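Side-chain contact in S-adenosyl-L-methionine methyl transferase (Ruegeria pomeroyi DSS-3, PDB 3IHT), which binds S-adenosylmethionine and probably transfers its methyl group to an unidentified substrate: residues Arg53-His56 with His57-His61. Numbering follows the deposited sequence. Where two conformers were deposited one is given.
Sequences RTYH and HLRQH. With SAM (S-adenosylmethionine), chain C.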
loop_
_atom_site.group_PDB
_atom_site.type_symbol
_atom_site.label_atom_id
_atom_site.label_comp_id
_atom_site.label_asym_id
_atom_site.label_seq_id
_atom_site.Cartn_x
_atom_site.Cartn_y
_atom_site.Cartn_z
ATOM N N ARG A 53 7.602 4.788 -3.428
ATOM C CA ARG A 53 7.882 4.596 -1.997
ATOM C C ARG A 53 9.127 3.817 -1.684
ATOM O O ARG A 53 9.893 4.216 -0.804
ATOM C CB ARG A 53 6.669 4.023 -1.228
ATOM C CG ARG A 53 5.457 4.959 -1.251
ATOM C CD ARG A 53 4.333 4.546 -0.299
ATOM N NE ARG A 53 3.244 5.505 -0.308
ATOM C CZ ARG A 53 2.225 5.513 -1.167
ATOM N NH1 ARG A 53 2.121 4.596 -2.135
ATOM N NH2 ARG A 53 1.310 6.468 -1.067
ATOM N N THR A 54 9.377 2.705 -2.379
ATOM C CA THR A 54 10.599 1.953 -2.091
ATOM C C THR A 54 11.787 2.729 -2.614
ATOM O O THR A 54 12.839 2.668 -2.002
ATOM C CB THR A 54 10.686 0.464 -2.603
ATOM O OG1 THR A 54 10.318 0.379 -3.988
ATOM C CG2 THR A 54 9.815 -0.494 -1.700
ATOM N N TYR A 55 11.637 3.437 -3.727
ATOM C CA TYR A 55 12.731 4.284 -4.211
ATOM C C TYR A 55 13.093 5.348 -3.145
ATOM O O TYR A 55 14.265 5.564 -2.840
ATOM C CB TYR A 55 12.385 4.923 -5.538
ATOM C CG TYR A 55 13.457 5.912 -5.986
ATOM C CD1 TYR A 55 14.777 5.510 -6.238
ATOM C CD2 TYR A 55 13.118 7.226 -6.214
ATOM C CE1 TYR A 55 15.783 6.458 -6.626
ATOM C CE2 TYR A 55 14.085 8.196 -6.602
ATOM C CZ TYR A 55 15.412 7.793 -6.823
ATOM O OH TYR A 55 16.338 8.758 -7.211
ATOM N N HIS A 56 12.095 5.982 -2.581
ATOM C CA HIS A 56 12.294 6.978 -1.533
ATOM C C HIS A 56 13.026 6.365 -0.346
ATOM O O HIS A 56 13.933 6.975 0.219
ATOM C CB HIS A 56 10.954 7.543 -1.083
ATOM C CG HIS A 56 11.062 8.767 -0.208
ATOM N ND1 HIS A 56 11.081 8.701 1.168
ATOM C CD2 HIS A 56 11.167 10.082 -0.520
ATOM C CE1 HIS A 56 11.177 9.923 1.669
ATOM N NE2 HIS A 56 11.239 10.780 0.662
ATOM N N HIS A 57 12.626 5.143 0.012
ATOM C CA HIS A 57 13.264 4.406 1.107
ATOM C C HIS A 57 14.736 4.119 0.797
ATOM O O HIS A 57 15.608 4.329 1.653
ATOM C CB HIS A 57 12.511 3.092 1.380
ATOM C CG HIS A 57 12.776 2.536 2.740
ATOM N ND1 HIS A 57 12.183 3.061 3.874
ATOM C CD2 HIS A 57 13.603 1.547 3.159
ATOM C CE1 HIS A 57 12.604 2.382 4.927
ATOM N NE2 HIS A 57 13.480 1.473 4.525
ATOM N N LEU A 58 15.017 3.666 -0.422
ATOM C CA LEU A 58 16.383 3.414 -0.851
ATOM C C LEU A 58 17.230 4.683 -0.778
ATOM O O LEU A 58 18.370 4.645 -0.311
ATOM C CB LEU A 58 16.440 2.844 -2.274
ATOM C CG LEU A 58 15.925 1.398 -2.459
ATOM C CD1 LEU A 58 15.851 1.057 -3.970
ATOM C CD2 LEU A 58 16.803 0.406 -1.728
ATOM N N ARG A 59 16.668 5.798 -1.236
ATOM C CA ARG A 59 17.396 7.069 -1.208
ATOM C C ARG A 59 17.795 7.440 0.222
ATOM O O ARG A 59 18.854 8.018 0.435
ATOM C CB ARG A 59 16.575 8.199 -1.840
ATOM C CG ARG A 59 16.320 8.066 -3.332
ATOM C CD ARG A 59 15.635 9.321 -3.875
ATOM N NE ARG A 59 16.336 10.558 -3.499
ATOM C CZ ARG A 59 17.168 11.231 -4.285
ATOM N NH1 ARG A 59 17.396 10.823 -5.519
ATOM N NH2 ARG A 59 17.751 12.342 -3.841
ATOM N N GLN A 60 16.953 7.119 1.203
ATOM C CA GLN A 60 17.227 7.415 2.607
ATOM C C GLN A 60 18.294 6.477 3.213
ATOM O O GLN A 60 19.088 6.889 4.072
ATOM C CB GLN A 60 15.923 7.339 3.419
ATOM C CG GLN A 60 16.034 7.772 4.875
ATOM C CD GLN A 60 14.673 8.036 5.533
ATOM O OE1 GLN A 60 13.800 8.680 4.952
ATOM N NE2 GLN A 60 14.519 7.580 6.755
ATOM N N HIS A 61 18.305 5.210 2.782
ATOM C CA HIS A 61 19.131 4.170 3.398
ATOM C C HIS A 61 20.428 3.784 2.672
ATOM O O HIS A 61 21.335 3.244 3.280
ATOM C CB HIS A 61 18.266 2.920 3.647
ATOM C CG HIS A 61 17.300 3.112 4.765
ATOM N ND1 HIS A 61 17.560 2.685 6.052
ATOM C CD2 HIS A 61 16.097 3.732 4.805
ATOM C CE1 HIS A 61 16.555 3.049 6.836
ATOM N NE2 HIS A 61 15.657 3.683 6.102
HETATM N N SAM C . 7.998 -0.409 -5.581
HETATM C CA SAM C . 7.126 0.755 -5.956
HETATM C C SAM C . 6.799 1.633 -4.725
HETATM O O SAM C . 6.038 2.629 -4.805
HETATM O OXT SAM C . 7.220 1.278 -3.599
HETATM C CB SAM C . 5.855 0.315 -6.711
HETATM C CG SAM C . 6.097 -0.227 -8.138
HETATM S SD SAM C . 4.540 -0.628 -9.052
HETATM C CE SAM C . 3.971 -2.005 -8.004
HETATM C "C5'" SAM C . 5.270 -1.493 -10.509
HETATM C "C4'" SAM C . 6.013 -0.607 -11.499
HETATM O "O4'" SAM C . 6.744 -1.458 -12.408
HETATM C "C3'" SAM C . 5.109 0.283 -12.359
HETATM O "O3'" SAM C . 5.490 1.658 -12.296
HETATM C "C2'" SAM C . 5.224 -0.293 -13.767
HETATM O "O2'" SAM C . 5.062 0.615 -14.874
HETATM C "C1'" SAM C . 6.615 -0.906 -13.717
HETATM N N9 SAM C . 6.811 -1.955 -14.751
HETATM C C8 SAM C . 6.110 -3.141 -14.869
HETATM N N7 SAM C . 6.599 -3.834 -15.929
HETATM C C5 SAM C . 7.593 -3.109 -16.499
HETATM C C6 SAM C . 8.424 -3.359 -17.591
HETATM N N6 SAM C . 8.294 -4.479 -18.341
HETATM N N1 SAM C . 9.386 -2.410 -17.887
HETATM C C2 SAM C . 9.534 -1.239 -17.174
HETATM N N3 SAM C . 8.688 -0.990 -16.092
HETATM C C4 SAM C . 7.750 -1.922 -15.762
#
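Tyr55 and Arg59, one helical turn apart, form the main side-chain pair. The aliphatic part of Arg59 lies over one face of the Tyr55 ring, a CH-pi contact with Arg59 CG 3.8 Å from the centroid of the Tyr55 ring. In the conformer described, a bend at chi3 (51°) then carries the guanidinium past the ring's rim, where Arg59 NH1 donates to Tyr55 OH (2.9 Å). The hydroxyl lies at the edge of the guanidinium, whose plane is turned 68° from the ring and does not stack on it. A phenylalanine here would probably leave Arg59 NH1 without this acceptor and the guanidinium freer to turn.

Backbone bonds from His57, Leu58, Arg59 and Gln60 N to the carbonyls four residues earlier hold the turns together. His57 bonds Ser14 of the second subunit through ND1 and Glu31 of its own chain through NE2, and Gln60 NE2 bonds the backbone O of Glu12 of the second subunit.

At the N-terminal end, Arg53 N and Thr54 N donate to the SAM carboxylate atoms O (3.0 Å) and OXT (2.9 Å), while Thr54 OG1, also bonded to Glu46, accepts from the SAM amino nitrogen (2.9 Å). Following strand 44-47 and a glycine-rich loop, this helix start gripping the methionine moiety is characteristic of Rossmann-like methyltransferases.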